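Local atomic coordinates of sulfur oxygenase/reductase (Halothiobacillus neapolitanus, PDB entry 6QPA), a protein that probably catalyses the oxygen-dependent disproportionation of elemental sulfur, as a sulfur oxygenase reductase with a mononuclear iron site. Residues 88-92 / 115-119; 93-97 / 228-232. One frame throughout, in Å; residues are numbered along the deposited sequence.

Interaction 1 of 2, residues 88-92 / 115-119; sequences HEEMH and WEPYF
His88 and Glu116 reach toward each other from opposite directions and join His92 as protein ligands of the iron(III) ion, a facial triad of two histidines and one carboxylate. His88 NE2 lies 3.2 Å from Glu116 OE2; both atoms coordinate the iron, which brings them together without a hydrogen bond. The His88 ring and the Glu116 carboxylate are turned 73° apart, and Glu116 OE1 sits at the ring edge, 3.0 Å from His88 CE1. With CG anti to the backbone N (chi1 179°), the His88 imidazole is directed from the helix toward the strand.

Its other nitrogen helps fix the ring's rotation, together with the bond from NE2 to iron: His88 ND1 donates a nearly straight 2.6 Å bond, at 174°, to Tyr118 OH, which lies in the imidazole plane. Tyr118 OH in turn donates to Glu89 OE2 at 2.5 Å, a very short bond. Tyrosine suits this place because one buried hydroxyl can accept from the metal ligand and donate to a carboxylate, a second-shell hydrogen-bond chain that probably helps to position His88. Glu89 OE2 also hydrogen-bonds Ser205 OG, so that one oxygen has two partners.

Helix 85-94 thus faces strand 110-125, which runs between strands 7-15 and 193-204 of the antiparallel sheet.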
loop_
_atom_site.group_PDB
_atom_site.type_symbol
_atom_site.label_atom_id
_atom_site.label_comp_id
_atom_site.label_asym_id
_atom_site.label_seq_id
_atom_site.Cartn_x
_atom_site.Cartn_y
_atom_site.Cartn_z
ATOM N N HIS A 88 33.336 55.854 16.686
ATOM C CA HIS A 88 32.459 54.725 16.966
ATOM C C HIS A 88 31.625 54.975 18.217
ATOM O O HIS A 88 30.409 54.743 18.222
ATOM C CB HIS A 88 33.290 53.448 17.097
ATOM C CG HIS A 88 32.486 52.220 17.406
ATOM N ND1 HIS A 88 32.608 51.533 18.597
ATOM C CD2 HIS A 88 31.553 51.556 16.687
ATOM C CE1 HIS A 88 31.793 50.493 18.591
ATOM N NE2 HIS A 88 31.145 50.480 17.440
ATOM N N GLU A 89 32.259 55.457 19.287
ATOM C CA GLU A 89 31.533 55.718 20.527
ATOM C C GLU A 89 30.476 56.792 20.332
ATOM O O GLU A 89 29.393 56.727 20.923
ATOM C CB GLU A 89 32.511 56.128 21.630
ATOM C CG GLU A 89 33.465 55.014 22.072
ATOM C CD GLU A 89 32.749 53.875 22.780
ATOM O OE1 GLU A 89 31.767 54.140 23.520
ATOM O OE2 GLU A 89 33.146 52.707 22.590
ATOM N N GLU A 90 30.781 57.800 19.519
ATOM C CA GLU A 90 29.819 58.862 19.292
ATOM C C GLU A 90 28.627 58.363 18.488
ATOM O O GLU A 90 27.474 58.685 18.805
ATOM C CB GLU A 90 30.505 60.021 18.583
ATOM C CG GLU A 90 29.620 61.205 18.405
ATOM C CD GLU A 90 30.384 62.393 17.873
ATOM O OE1 GLU A 90 30.915 62.294 16.743
ATOM O OE2 GLU A 90 30.487 63.407 18.604
ATOM N N MET A 91 28.882 57.566 17.452
ATOM C CA MET A 91 27.785 56.983 16.692
ATOM C C MET A 91 26.865 56.178 17.603
ATOM O O MET A 91 25.641 56.343 17.562
ATOM C CB MET A 91 28.340 56.124 15.554
ATOM C CG MET A 91 27.276 55.549 14.601
ATOM S SD MET A 91 26.400 54.096 15.266
ATOM C CE MET A 91 27.778 52.996 15.682
ATOM N N HIS A 92 27.439 55.306 18.448
ATOM C CA HIS A 92 26.621 54.542 19.393
ATOM C C HIS A 92 25.828 55.455 20.321
ATOM O O HIS A 92 24.677 55.162 20.657
ATOM C CB HIS A 92 27.489 53.610 20.240
ATOM C CG HIS A 92 27.609 52.224 19.697
ATOM N ND1 HIS A 92 26.533 51.368 19.606
ATOM C CD2 HIS A 92 28.685 51.527 19.259
ATOM C CE1 HIS A 92 26.935 50.211 19.109
ATOM N NE2 HIS A 92 28.237 50.281 18.889
ATOM N N TRP A 115 30.266 40.959 22.406
ATOM C CA TRP A 115 31.470 41.507 23.012
ATOM C C TRP A 115 32.188 42.231 21.889
ATOM O O TRP A 115 32.435 41.639 20.839
ATOM C CB TRP A 115 32.328 40.399 23.626
ATOM C CG TRP A 115 33.523 40.851 24.402
ATOM C CD1 TRP A 115 34.835 40.613 24.095
ATOM C CD2 TRP A 115 33.525 41.591 25.644
ATOM N NE1 TRP A 115 35.652 41.157 25.068
ATOM C CE2 TRP A 115 34.873 41.772 26.019
ATOM C CE3 TRP A 115 32.512 42.127 26.465
ATOM C CZ2 TRP A 115 35.241 42.448 27.189
ATOM C CZ3 TRP A 115 32.876 42.822 27.615
ATOM C CH2 TRP A 115 34.233 42.968 27.971
ATOM N N GLU A 116 32.465 43.523 22.067
ATOM C CA GLU A 116 32.945 44.344 20.957
ATOM C C GLU A 116 34.283 44.989 21.303
ATOM O O GLU A 116 34.326 46.156 21.731
ATOM C CB GLU A 116 31.928 45.413 20.569
ATOM C CG GLU A 116 32.261 46.039 19.219
ATOM C CD GLU A 116 31.310 47.137 18.830
ATOM O OE1 GLU A 116 30.911 47.906 19.719
ATOM O OE2 GLU A 116 30.976 47.244 17.637
ATOM N N PRO A 117 35.389 44.278 21.109
ATOM C CA PRO A 117 36.709 44.876 21.342
ATOM C C PRO A 117 37.135 45.752 20.174
ATOM O O PRO A 117 36.679 45.601 19.036
ATOM C CB PRO A 117 37.643 43.658 21.469
ATOM C CG PRO A 117 36.735 42.433 21.471
ATOM C CD PRO A 117 35.496 42.853 20.748
ATOM N N TYR A 118 38.043 46.666 20.479
ATOM C CA TYR A 118 38.685 47.541 19.506
ATOM C C TYR A 118 40.042 46.971 19.094
ATOM O O TYR A 118 40.798 46.465 19.939
ATOM C CB TYR A 118 38.889 48.936 20.092
ATOM C CG TYR A 118 37.647 49.797 20.206
ATOM C CD1 TYR A 118 37.093 50.395 19.080
ATOM C CD2 TYR A 118 37.062 50.068 21.453
ATOM C CE1 TYR A 118 35.973 51.220 19.168
ATOM C CE2 TYR A 118 35.933 50.899 21.550
ATOM C CZ TYR A 118 35.401 51.467 20.398
ATOM O OH TYR A 118 34.309 52.284 20.451
ATOM N N PHE A 119 40.351 47.057 17.792
ATOM C CA PHE A 119 41.574 46.487 17.250
ATOM C C PHE A 119 42.354 47.516 16.455
ATOM O O PHE A 119 41.798 48.287 15.668
ATOM C CB PHE A 119 41.293 45.264 16.359
ATOM C CG PHE A 119 40.786 44.100 17.127
ATOM C CD1 PHE A 119 39.448 44.007 17.436
ATOM C CD2 PHE A 119 41.657 43.131 17.595
ATOM C CE1 PHE A 119 38.974 42.949 18.181
ATOM C CE2 PHE A 119 41.198 42.076 18.346
ATOM C CZ PHE A 119 39.838 41.980 18.633
#

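Interaction 2 of 2, residues 93-97 / 228-232; sequences HDNFK and PPEYN
The Tyr231 ring meets two aromatic side chains in two different ways. His93 brings its edge over a face of the phenol, with His93 ND1 above the ring centre and 3.5 Å from Tyr231 CD1; the planes stand at 89°, a T-shaped pair. His93 CB adds an off-centre CH-pi contact to the same ring, 4.1 Å from its centroid. Toward Phe96 the roles change: here Tyr231 presents an edge to the face of the phenyl ring, with Tyr231 CD2 3.8 Å from Phe96 CD1 and the planes at right angles. One flat ring can therefore serve two neighbours, which is why an aromatic residue suits the position. With Tyr231 reduced to an alanine, the edge of His93 and the face of Phe96 would probably lose their common partner, and a gap would be likely to open between helix and loop.

Phe96 is buried, and a chi1 of -175° swings its ring away from its own backbone N and out to the loop. Phe96 CE2, at the ring edge, lies 3.4 Å from Pro229 O, while the same carbon packs 4.3 Å from Pro229 CG. At the other end of the contact, Lys97 uses its aliphatic part: Lys97 CG touches Pro228 CG at 3.5 Å, and the amine leads away.

Around this first shell, Phe100 of helix 96-101 packs against Pro228 and Pro229, and Ile207 touches Tyr231. Two adjacent prolines restrict the backbone of the segment leading to Tyr231. His93, Phe96 and Tyr231 form an aromatic cluster that joins the junction of helices 85-94 and 96-101 to the long loop between helix 214-220 and strand 245-246.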
loop_
_atom_site.group_PDB
_atom_site.type_symbol
_atom_site.label_atom_id
_atom_site.label_comp_id
_atom_site.label_asym_id
_atom_site.label_seq_id
_atom_site.Cartn_x
_atom_site.Cartn_y
_atom_site.Cartn_z
ATOM N N HIS A 93 26.433 56.550 20.768
ATOM C CA HIS A 93 25.720 57.480 21.629
ATOM C C HIS A 93 24.598 58.175 20.873
ATOM O O HIS A 93 23.458 58.226 21.344
ATOM C CB HIS A 93 26.694 58.506 22.215
ATOM C CG HIS A 93 26.000 59.637 22.902
ATOM N ND1 HIS A 93 25.630 59.592 24.230
ATOM C CD2 HIS A 93 25.574 60.832 22.431
ATOM C CE1 HIS A 93 25.017 60.714 24.548
ATOM N NE2 HIS A 93 24.965 61.480 23.475
ATOM N N ASP A 94 24.908 58.723 19.696
ATOM C CA ASP A 94 23.936 59.506 18.950
ATOM C C ASP A 94 22.768 58.665 18.451
ATOM O O ASP A 94 21.690 59.209 18.209
ATOM C CB ASP A 94 24.614 60.213 17.769
ATOM C CG ASP A 94 25.599 61.311 18.205
ATOM O OD1 ASP A 94 25.651 61.667 19.399
ATOM O OD2 ASP A 94 26.324 61.829 17.330
ATOM N N ASN A 95 22.952 57.362 18.276
ATOM C CA ASN A 95 21.898 56.511 17.750
ATOM C C ASN A 95 21.510 55.448 18.768
ATOM O O ASN A 95 21.050 54.358 18.408
ATOM C CB ASN A 95 22.345 55.881 16.434
ATOM C CG ASN A 95 22.749 56.924 15.399
ATOM O OD1 ASN A 95 23.932 57.097 15.120
ATOM N ND2 ASN A 95 21.774 57.622 14.836
ATOM N N PHE A 96 21.691 55.758 20.052
ATOM C CA PHE A 96 21.577 54.722 21.073
ATOM C C PHE A 96 20.175 54.112 21.102
ATOM O O PHE A 96 20.023 52.887 21.198
ATOM C CB PHE A 96 21.961 55.280 22.441
ATOM C CG PHE A 96 21.977 54.231 23.520
ATOM C CD1 PHE A 96 22.975 53.274 23.554
ATOM C CD2 PHE A 96 20.964 54.171 24.463
ATOM C CE1 PHE A 96 22.985 52.292 24.531
ATOM C CE2 PHE A 96 20.962 53.194 25.440
ATOM C CZ PHE A 96 21.975 52.253 25.475
ATOM N N LYS A 97 19.137 54.953 21.050
ATOM C CA LYS A 97 17.769 54.437 21.096
ATOM C C LYS A 97 17.484 53.498 19.936
ATOM O O LYS A 97 16.850 52.449 20.123
ATOM C CB LYS A 97 16.744 55.577 21.097
ATOM C CG LYS A 97 16.658 56.391 22.383
ATOM C CD LYS A 97 16.172 57.818 22.091
ATOM C CE LYS A 97 15.324 57.850 20.812
ATOM N NZ LYS A 97 15.496 59.105 20.016
ATOM N N PRO A 228 14.104 52.308 25.663
ATOM C CA PRO A 228 15.507 51.978 25.937
ATOM C C PRO A 228 15.946 52.520 27.283
ATOM O O PRO A 228 15.361 53.485 27.796
ATOM C CB PRO A 228 16.257 52.677 24.793
ATOM C CG PRO A 228 15.367 53.861 24.457
ATOM C CD PRO A 228 13.948 53.359 24.644
ATOM N N PRO A 229 16.982 51.941 27.882
ATOM C CA PRO A 229 17.587 52.562 29.066
ATOM C C PRO A 229 18.301 53.851 28.686
ATOM O O PRO A 229 18.495 54.162 27.511
ATOM C CB PRO A 229 18.578 51.503 29.560
ATOM C CG PRO A 229 18.954 50.753 28.321
ATOM C CD PRO A 229 17.692 50.717 27.469
ATOM N N GLU A 230 18.673 54.617 29.711
ATOM C CA GLU A 230 19.560 55.759 29.515
ATOM C C GLU A 230 20.961 55.304 29.110
ATOM O O GLU A 230 21.451 54.263 29.553
ATOM C CB GLU A 230 19.636 56.604 30.790
ATOM C CG GLU A 230 18.343 57.310 31.149
ATOM C CD GLU A 230 17.833 58.185 30.013
ATOM O OE1 GLU A 230 16.778 57.853 29.430
ATOM O OE2 GLU A 230 18.506 59.188 29.682
ATOM N N TYR A 231 21.602 56.091 28.253
ATOM C CA TYR A 231 22.990 55.851 27.890
ATOM C C TYR A 231 23.868 55.996 29.131
ATOM O O TYR A 231 24.062 57.106 29.636
ATOM C CB TYR A 231 23.391 56.824 26.777
ATOM C CG TYR A 231 24.819 56.732 26.304
ATOM C CD1 TYR A 231 25.827 57.449 26.937
ATOM C CD2 TYR A 231 25.167 55.919 25.213
ATOM C CE1 TYR A 231 27.166 57.359 26.498
ATOM C CE2 TYR A 231 26.479 55.836 24.770
ATOM C CZ TYR A 231 27.478 56.558 25.425
ATOM O OH TYR A 231 28.783 56.475 24.996
ATOM N N ASN A 232 24.399 54.883 29.634
ATOM C CA ASN A 232 25.216 54.912 30.838
ATOM C C ASN A 232 25.900 53.562 31.004
ATOM O O ASN A 232 25.409 52.539 30.515
ATOM C CB ASN A 232 24.382 55.267 32.070
ATOM C CG ASN A 232 25.245 55.791 33.240
ATOM O OD1 ASN A 232 26.421 56.077 33.084
ATOM N ND2 ASN A 232 24.643 55.916 34.399
#

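How the interactions relate
Helix 85-94 serves both contacts: interaction 1 uses its iron-binding turn and interaction 2 its last residues together with the start of helix 96-101. Their centres are about 14 Å apart, and they meet where Glu89 OE1 packs 4.1 Å from Tyr231 OH. Interaction 1 is wholly buried, its centre about 13 Å from that of the chain, and polar, its metal ligands and hydrogen bonds tying helix to sheet. Interaction 2, its centre about 25 Å out from that of the chain and only partly buried, has no hydrogen bond between its segments and relies on aromatic and proline packing against an irregular loop. Each contact includes a tyrosine, as a bridging hydroxyl in 115-119 but as a ring surface in 228-232.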